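Local coordinates for protein omega transaminase (Pseudomonas sp., PDB 5LHA) that probably catalyses transfer of an amino group between amines or amino acids and carbonyl compounds, carried by pyridoxal phosphate, which becomes pyridoxamine phosphate midway, at residues A[119-123]-A[300-304]; A[62-68]-A[293-299]. All coordinates share one frame; numbering follows the deposited sequence.

Running from the N terminus, the chain first supplies 62-68, at the end of the short helix 60-63, then 119-123, where strand 115-121 runs into helix 124-141. It returns at 293-304, the link from strand 288-291 to strand 303-308. The first half of this return, 293-299, closes contact 2 on 62-68; the second half, 300-304, closes contact 1 on 119-123. The two loops therefore cross. The centres of contacts 1 and 2 lie about 12 Å apart, and L302 CB packs on T296 CG2 at 3.5 Å. Together they tie the edge of the large-domain sheet and the segment following helix 60-63 to one cofactor-site loop, beside the second subunit.

Contact 1: residues A[119-123]-A[300-304]; sequences LFSSG and IPLGA
The F120 ring presents its edge to G303 O, which lies near the ring plane, while A304 CB and L302 CD1 approach obliquely. F120 CD1 does the touching, 4.1 Å from A304 CB, the closest apolar approach of this ring across the pair. Helix 97-109 packs on the same phenyl group through V99, L102 and L106. The backbones form an antiparallel pair at the edge of the large-domain sheet of this fold type I transaminase, with strand 115-121 outermost within the chain. S121 and G303 make the hydrogen-bonded pair. S121 N donates to G303 O at 2.7 Å, and the return bond from G303 N to S121 O is nearly straight (N-H...O 174°). F120 and A304 form the adjoining non-hydrogen-bonded pair. Glycine at 303 is required by its surroundings, since a CB on G303 would fall only 2.3 Å from G123 O. S121 OG already lies close to this backbone, 3.3 Å from G303 C. Beyond the strand, G123 is the N-cap residue of helix 124-141 and touches PMP, so the pairing leads straight into the cofactor pocket. S122 packs on S122 of the second subunit. L302 has CG anti to its backbone N (chi1 -177°), a setting that, although the CB bond leads away, brings L302 CD1 back to 3.6 Å from S121 O.

Contact 2: residues A[62-68]-A[293-299]; sequences LWNVNIG and KGITAGY. With PMP (4'-deoxy-4'-aminopyridoxal-5'-phosphate), chain E.
K293 and W63 meet at an angle, with the amine at the edge of the indole: K293 NZ lies near the ring plane, 3.6 Å from W63 CD1. The lysine chain is extended until its last torsion, which bends (chi4 -74°) and turns NZ onto L62 O. That bond is 2.8 Å long from K293 NZ to L62 O, with the donor tilted 26° from the carbonyl plane. NZ is also hydrogen-bonded to T330 OG1 of the second subunit. In this PMP form K293 CE passes 3.3 Å from PMP N4A, consistent with K293 being the lysine that forms the internal aldimine in fold type I enzymes. With an alanine here, L62 O and T330 OG1 of the second subunit would probably lose their amine partner, and a gap is likely to open beside the W63 edge and PMP N4A, where the lysine's CE and NZ now lie.

Nearer the backbone, N64 CB lies against K293 CB at 3.5 Å, while N64 OD1 turns back to accept from L62 N, which helps to hold the rotation of its own amide. N64 O receives the CA-H groups of G294 and A297 as weak contacts, with A297 CA 3.1 Å from N64 O. At the far end I67 and Y299 lie crosswise: I67 CG1 rests on A297 CB at 3.6 Å, and I67 CD1 reaches Y299 CE1. Y299 OH donates to G68 O at 2.5 Å in the carbonyl plane, and the same hydroxyl is hydrogen-bonded to R71 N. I67 is backed by helices 335-350 and 72-85, Y299 by helix 72-85, and W63 and L62 by R424 of strand 421-426.

Contact 1: residues A[119-123]-A[300-304]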
ATOM      1  N   LEU A 119     -22.249  -9.439 -14.139  1.00 29.58           N
ATOM      2  CA  LEU A 119     -20.912  -9.788 -14.608  1.00 28.54           C
ATOM      3  C   LEU A 119     -20.623 -11.211 -14.143  1.00 28.10           C
ATOM      4  O   LEU A 119     -20.415 -11.452 -12.947  1.00 26.35           O
ATOM      5  CB  LEU A 119     -19.862  -8.803 -14.103  1.00 29.46           C
ATOM      6  CG  LEU A 119     -18.729  -8.565 -15.104  1.00 32.43           C
ATOM      7  CD1 LEU A 119     -17.957  -7.320 -14.737  1.00 34.16           C
ATOM      8  CD2 LEU A 119     -17.789  -9.765 -15.187  1.00 33.88           C
ATOM      9  N   PHE A 120     -20.590 -12.142 -15.097  1.00 29.98           N
ATOM     10  CA  PHE A 120     -20.468 -13.562 -14.812  1.00 28.37           C
ATOM     11  C   PHE A 120     -19.016 -13.935 -14.547  1.00 25.73           C
ATOM     12  O   PHE A 120     -18.075 -13.265 -14.979  1.00 22.78           O
ATOM     13  CB  PHE A 120     -21.008 -14.399 -15.980  1.00 29.09           C
ATOM     14  CG  PHE A 120     -22.513 -14.421 -16.072  1.00 30.60           C
ATOM     15  CD1 PHE A 120     -23.272 -15.155 -15.173  1.00 30.76           C
ATOM     16  CD2 PHE A 120     -23.172 -13.676 -17.040  1.00 30.16           C
ATOM     17  CE1 PHE A 120     -24.654 -15.156 -15.254  1.00 28.86           C
ATOM     18  CE2 PHE A 120     -24.547 -13.679 -17.118  1.00 28.69           C
ATOM     19  CZ  PHE A 120     -25.287 -14.422 -16.226  1.00 27.99           C
ATOM     20  N   SER A 121     -18.850 -15.039 -13.831  1.00 25.95           N
ATOM     21  CA  SER A 121     -17.540 -15.544 -13.458  1.00 25.17           C
ATOM     22  C   SER A 121     -17.698 -17.029 -13.147  1.00 24.75           C
ATOM     23  O   SER A 121     -18.663 -17.659 -13.596  1.00 26.45           O
ATOM     24  CB  SER A 121     -16.968 -14.702 -12.301  1.00 24.37           C
ATOM     25  OG  SER A 121     -17.760 -14.817 -11.126  1.00 21.30           O
ATOM     26  N   SER A 122     -16.764 -17.594 -12.379  1.00 25.07           N
ATOM     27  CA  SER A 122     -16.724 -19.040 -12.177  1.00 26.92           C
ATOM     28  C   SER A 122     -16.821 -19.475 -10.725  1.00 27.07           C
ATOM     29  O   SER A 122     -16.902 -20.684 -10.467  1.00 27.41           O
ATOM     30  CB  SER A 122     -15.434 -19.623 -12.770  1.00 29.03           C
ATOM     31  OG  SER A 122     -15.381 -19.416 -14.168  1.00 31.49           O
ATOM     32  N   GLY A 123     -16.863 -18.545  -9.776  1.00 26.19           N
ATOM     33  CA  GLY A 123     -16.910 -18.943  -8.382  1.00 24.32           C
ATOM     34  C   GLY A 123     -17.144 -17.741  -7.500  1.00 23.31           C
ATOM     35  O   GLY A 123     -17.311 -16.618  -7.979  1.00 24.43           O
ATOM     36  N   ILE A 300     -21.402 -27.343 -12.267  1.00 24.68           N
ATOM     37  CA  ILE A 300     -20.435 -26.688 -13.144  1.00 21.86           C
ATOM     38  C   ILE A 300     -20.011 -25.399 -12.454  1.00 21.79           C
ATOM     39  O   ILE A 300     -20.869 -24.694 -11.900  1.00 22.55           O
ATOM     40  CB  ILE A 300     -21.018 -26.375 -14.531  1.00 18.19           C
ATOM     41  CG1 ILE A 300     -21.702 -27.593 -15.157  1.00 19.20           C
ATOM     42  CG2 ILE A 300     -19.912 -25.867 -15.447  1.00 16.68           C
ATOM     43  CD1 ILE A 300     -20.770 -28.680 -15.640  1.00 19.83           C
ATOM     44  N   PRO A 301     -18.726 -25.056 -12.446  1.00 16.35           N
ATOM     45  CA  PRO A 301     -18.301 -23.806 -11.797  1.00 16.27           C
ATOM     46  C   PRO A 301     -18.965 -22.601 -12.445  1.00 24.82           C
ATOM     47  O   PRO A 301     -18.867 -22.393 -13.657  1.00 26.76           O
ATOM     48  CB  PRO A 301     -16.783 -23.802 -12.015  1.00 18.00           C
ATOM     49  CG  PRO A 301     -16.426 -25.248 -12.118  1.00 17.90           C
ATOM     50  CD  PRO A 301     -17.574 -25.862 -12.890  1.00 16.19           C
ATOM     51  N   LEU A 302     -19.666 -21.814 -11.631  1.00 24.03           N
ATOM     52  CA  LEU A 302     -20.232 -20.561 -12.112  1.00 25.14           C
ATOM     53  C   LEU A 302     -20.318 -19.580 -10.956  1.00 24.87           C
ATOM     54  O   LEU A 302     -20.751 -19.936  -9.859  1.00 23.80           O
ATOM     55  CB  LEU A 302     -21.629 -20.776 -12.713  1.00 27.67           C
ATOM     56  CG  LEU A 302     -22.373 -19.591 -13.334  1.00 30.28           C
ATOM     57  CD1 LEU A 302     -21.729 -19.135 -14.645  1.00 31.30           C
ATOM     58  CD2 LEU A 302     -23.856 -19.871 -13.518  1.00 29.68           C
ATOM     59  N   GLY A 303     -19.950 -18.330 -11.231  1.00 28.33           N
ATOM     60  CA  GLY A 303     -20.156 -17.251 -10.295  1.00 29.37           C
ATOM     61  C   GLY A 303     -20.826 -16.091 -11.007  1.00 29.42           C
ATOM     62  O   GLY A 303     -20.833 -16.012 -12.237  1.00 31.61           O
ATOM     63  N   ALA A 304     -21.420 -15.201 -10.216  1.00 26.72           N
ATOM     64  CA  ALA A 304     -22.068 -14.028 -10.790  1.00 26.37           C
ATOM     65  C   ALA A 304     -22.045 -12.874  -9.805  1.00 25.39           C
ATOM     66  O   ALA A 304     -22.194 -13.070  -8.595  1.00 25.90           O
ATOM     67  CB  ALA A 304     -23.515 -14.316 -11.217  1.00 26.56           C
TER
HETATM   68  O   HOH W   1     -18.439 -20.548 -15.211  1.00  9.32           O

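Contact 2: residues A[62-68]-A[293-299]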
ATOM      1  N   LEU A  62     -19.840 -28.357  -0.379  1.00 22.93           N
ATOM      2  CA  LEU A  62     -19.309 -27.223   0.390  1.00 22.22           C
ATOM      3  C   LEU A  62     -20.433 -26.192   0.381  1.00 22.50           C
ATOM      4  O   LEU A  62     -20.335 -25.160  -0.290  1.00 23.20           O
ATOM      5  CB  LEU A  62     -18.015 -26.658  -0.204  1.00 21.33           C
ATOM      6  CG  LEU A  62     -16.692 -27.238   0.308  1.00 22.46           C
ATOM      7  CD1 LEU A  62     -15.518 -26.627  -0.448  1.00 21.22           C
ATOM      8  CD2 LEU A  62     -16.536 -27.021   1.814  1.00 22.72           C
ATOM      9  N   TRP A  63     -21.467 -26.455   1.191  1.00 23.08           N
ATOM     10  CA  TRP A  63     -22.794 -25.848   1.064  1.00 24.26           C
ATOM     11  C   TRP A  63     -23.124 -25.400  -0.357  1.00 23.25           C
ATOM     12  O   TRP A  63     -23.414 -24.217  -0.590  1.00 22.88           O
ATOM     13  CB  TRP A  63     -22.994 -24.655   2.014  1.00 28.19           C
ATOM     14  CG  TRP A  63     -21.801 -23.996   2.671  1.00 28.50           C
ATOM     15  CD1 TRP A  63     -20.559 -23.772   2.143  1.00 28.87           C
ATOM     16  CD2 TRP A  63     -21.774 -23.435   3.990  1.00 29.17           C
ATOM     17  NE1 TRP A  63     -19.758 -23.127   3.056  1.00 29.49           N
ATOM     18  CE2 TRP A  63     -20.482 -22.908   4.198  1.00 29.75           C
ATOM     19  CE3 TRP A  63     -22.718 -23.334   5.016  1.00 29.50           C
ATOM     20  CZ2 TRP A  63     -20.109 -22.293   5.389  1.00 29.94           C
ATOM     21  CZ3 TRP A  63     -22.348 -22.725   6.196  1.00 31.11           C
ATOM     22  CH2 TRP A  63     -21.050 -22.218   6.376  1.00 31.38           C
ATOM     23  N   ASN A  64     -23.122 -26.337  -1.312  1.00 20.47           N
ATOM     24  CA  ASN A  64     -23.438 -25.955  -2.683  1.00 22.06           C
ATOM     25  C   ASN A  64     -24.232 -27.000  -3.471  1.00 24.08           C
ATOM     26  O   ASN A  64     -24.881 -26.654  -4.461  1.00 24.00           O
ATOM     27  CB  ASN A  64     -22.159 -25.587  -3.442  1.00 22.35           C
ATOM     28  CG  ASN A  64     -21.151 -26.723  -3.519  1.00 23.02           C
ATOM     29  OD1 ASN A  64     -21.060 -27.559  -2.621  1.00 24.66           O
ATOM     30  ND2 ASN A  64     -20.360 -26.736  -4.585  1.00 22.46           N
ATOM     31  N   VAL A  65     -24.221 -28.261  -3.050  1.00 23.08           N
ATOM     32  CA  VAL A  65     -24.983 -29.275  -3.777  1.00 22.72           C
ATOM     33  C   VAL A  65     -26.403 -29.238  -3.228  1.00 22.27           C
ATOM     34  O   VAL A  65     -26.864 -30.185  -2.582  1.00 23.46           O
ATOM     35  CB  VAL A  65     -24.333 -30.665  -3.644  1.00 22.32           C
ATOM     36  CG1 VAL A  65     -25.011 -31.678  -4.562  1.00 20.15           C
ATOM     37  CG2 VAL A  65     -22.852 -30.587  -3.950  1.00 21.32           C
ATOM     38  N   ASN A  66     -27.104 -28.132  -3.495  1.00 21.61           N
ATOM     39  CA  ASN A  66     -28.338 -27.793  -2.796  1.00 24.85           C
ATOM     40  C   ASN A  66     -29.557 -28.518  -3.342  1.00 28.71           C
ATOM     41  O   ASN A  66     -30.587 -28.571  -2.658  1.00 29.33           O
ATOM     42  CB  ASN A  66     -28.562 -26.283  -2.848  1.00 25.24           C
ATOM     43  CG  ASN A  66     -27.515 -25.516  -2.056  1.00 24.90           C
ATOM     44  OD1 ASN A  66     -26.608 -26.110  -1.467  1.00 24.86           O
ATOM     45  ND2 ASN A  66     -27.632 -24.199  -2.036  1.00 18.55           N
ATOM     46  N   ILE A  67     -29.484 -29.037  -4.570  1.00 29.41           N
ATOM     47  CA  ILE A  67     -30.560 -29.842  -5.133  1.00 29.20           C
ATOM     48  C   ILE A  67     -30.295 -31.335  -5.023  1.00 30.87           C
ATOM     49  O   ILE A  67     -31.114 -32.134  -5.500  1.00 34.45           O
ATOM     50  CB  ILE A  67     -30.824 -29.473  -6.602  1.00 26.50           C
ATOM     51  CG1 ILE A  67     -29.633 -29.898  -7.465  1.00 23.31           C
ATOM     52  CG2 ILE A  67     -31.121 -27.985  -6.711  1.00 28.09           C
ATOM     53  CD1 ILE A  67     -29.813 -29.646  -8.943  1.00 21.37           C
ATOM     54  N   GLY A  68     -29.159 -31.736  -4.467  1.00 30.80           N
ATOM     55  CA  GLY A  68     -28.796 -33.134  -4.372  1.00 31.73           C
ATOM     56  C   GLY A  68     -27.917 -33.596  -5.523  1.00 31.13           C
ATOM     57  O   GLY A  68     -27.864 -32.995  -6.593  1.00 32.10           O
ATOM     58  N   LYS A 293     -21.654 -21.130  -5.930  1.00 27.24           N
ATOM     59  CA  LYS A 293     -22.032 -22.368  -5.253  1.00 28.51           C
ATOM     60  C   LYS A 293     -23.349 -22.954  -5.758  1.00 29.63           C
ATOM     61  O   LYS A 293     -23.406 -23.528  -6.853  1.00 28.88           O
ATOM     62  CB  LYS A 293     -22.115 -22.126  -3.743  1.00 28.72           C
ATOM     63  CG  LYS A 293     -20.758 -21.965  -3.074  1.00 30.48           C
ATOM     64  CD  LYS A 293     -20.900 -21.891  -1.569  1.00 31.53           C
ATOM     65  CE  LYS A 293     -19.546 -21.717  -0.892  1.00 33.73           C
ATOM     66  NZ  LYS A 293     -18.750 -22.979  -0.921  1.00 34.64           N
ATOM     67  N   GLY A 294     -24.419 -22.791  -4.981  1.00 30.78           N
ATOM     68  CA  GLY A 294     -25.702 -23.382  -5.328  1.00 30.04           C
ATOM     69  C   GLY A 294     -26.286 -22.902  -6.643  1.00 29.55           C
ATOM     70  O   GLY A 294     -27.225 -23.533  -7.143  1.00 29.12           O
ATOM     71  N   ILE A 295     -25.756 -21.811  -7.207  1.00 29.84           N
ATOM     72  CA  ILE A 295     -26.295 -21.263  -8.452  1.00 30.28           C
ATOM     73  C   ILE A 295     -26.301 -22.323  -9.553  1.00 30.78           C
ATOM     74  O   ILE A 295     -27.218 -22.374 -10.384  1.00 31.67           O
ATOM     75  CB  ILE A 295     -25.528 -19.989  -8.859  1.00 27.33           C
ATOM     76  CG1 ILE A 295     -26.281 -19.256  -9.981  1.00 26.31           C
ATOM     77  CG2 ILE A 295     -24.071 -20.288  -9.206  1.00 17.44           C
ATOM     78  CD1 ILE A 295     -25.831 -17.817 -10.212  1.00 24.22           C
ATOM     79  N   THR A 296     -25.294 -23.196  -9.565  1.00 28.72           N
ATOM     80  CA  THR A 296     -25.283 -24.376 -10.422  1.00 28.65           C
ATOM     81  C   THR A 296     -25.365 -25.657  -9.605  1.00 31.01           C
ATOM     82  O   THR A 296     -25.152 -26.750 -10.148  1.00 30.45           O
ATOM     83  CB  THR A 296     -24.039 -24.410 -11.314  1.00 25.70           C
ATOM     84  OG1 THR A 296     -22.853 -24.293 -10.515  1.00 25.55           O
ATOM     85  CG2 THR A 296     -24.095 -23.292 -12.331  1.00 26.19           C
ATOM     86  N   ALA A 297     -25.656 -25.541  -8.306  1.00 31.64           N
ATOM     87  CA  ALA A 297     -25.704 -26.687  -7.407  1.00 31.54           C
ATOM     88  C   ALA A 297     -24.399 -27.463  -7.454  1.00 29.60           C
ATOM     89  O   ALA A 297     -24.381 -28.684  -7.293  1.00 26.65           O
ATOM     90  CB  ALA A 297     -26.890 -27.598  -7.723  1.00 33.84           C
ATOM     91  N   GLY A 298     -23.305 -26.751  -7.730  1.00 29.54           N
ATOM     92  CA  GLY A 298     -21.984 -27.327  -7.831  1.00 27.54           C
ATOM     93  C   GLY A 298     -21.708 -28.106  -9.094  1.00 27.34           C
ATOM     94  O   GLY A 298     -20.576 -28.565  -9.279  1.00 28.81           O
ATOM     95  N   TYR A 299     -22.691 -28.273  -9.978  1.00 26.85           N
ATOM     96  CA  TYR A 299     -22.489 -29.187 -11.099  1.00 24.42           C
ATOM     97  C   TYR A 299     -21.436 -28.657 -12.063  1.00 25.49           C
ATOM     98  O   TYR A 299     -20.639 -29.434 -12.608  1.00 25.70           O
ATOM     99  CB  TYR A 299     -23.809 -29.449 -11.826  1.00 20.26           C
ATOM    100  CG  TYR A 299     -24.740 -30.376 -11.082  1.00 19.76           C
ATOM    101  CD1 TYR A 299     -25.273 -30.024  -9.850  1.00 20.75           C
ATOM    102  CD2 TYR A 299     -25.081 -31.610 -11.606  1.00 21.91           C
ATOM    103  CE1 TYR A 299     -26.121 -30.878  -9.163  1.00 21.49           C
ATOM    104  CE2 TYR A 299     -25.928 -32.470 -10.926  1.00 25.00           C
ATOM    105  CZ  TYR A 299     -26.446 -32.096  -9.705  1.00 24.04           C
ATOM    106  OH  TYR A 299     -27.289 -32.954  -9.032  1.00 26.03           O
TER
HETATM  107  N1  PMP E 501     -17.717 -15.726   0.031  1.00 22.49           N
HETATM  108  C2  PMP E 501     -18.468 -16.642   0.749  1.00 22.12           C
HETATM  109  C2A PMP E 501     -19.500 -16.190   1.747  1.00 21.84           C
HETATM  110  C3  PMP E 501     -18.007 -17.949   0.821  1.00 24.25           C
HETATM  111  O3  PMP E 501     -18.479 -18.798   1.786  1.00 21.07           O
HETATM  112  C4  PMP E 501     -17.049 -18.394  -0.088  1.00 26.24           C
HETATM  113  C4A PMP E 501     -16.607 -19.841  -0.059  1.00 27.87           C
HETATM  114  N4A PMP E 501     -17.172 -20.522   1.087  1.00 29.55           N
HETATM  115  C5  PMP E 501     -16.495 -17.505  -1.012  1.00 24.64           C
HETATM  116  C6  PMP E 501     -16.844 -16.157  -0.937  1.00 23.60           C
HETATM  117  C5A PMP E 501     -15.531 -18.019  -2.070  1.00 23.74           C
HETATM  118  O4P PMP E 501     -16.162 -18.983  -2.898  1.00 21.95           O
HETATM  119  P   PMP E 501     -15.335 -19.945  -3.902  1.00 22.26           P
HETATM  120  O1P PMP E 501     -14.830 -21.112  -3.074  1.00 17.88           O
HETATM  121  O2P PMP E 501     -16.288 -20.457  -4.962  1.00 19.92           O
HETATM  122  O3P PMP E 501     -14.156 -19.240  -4.541  1.00 16.06           O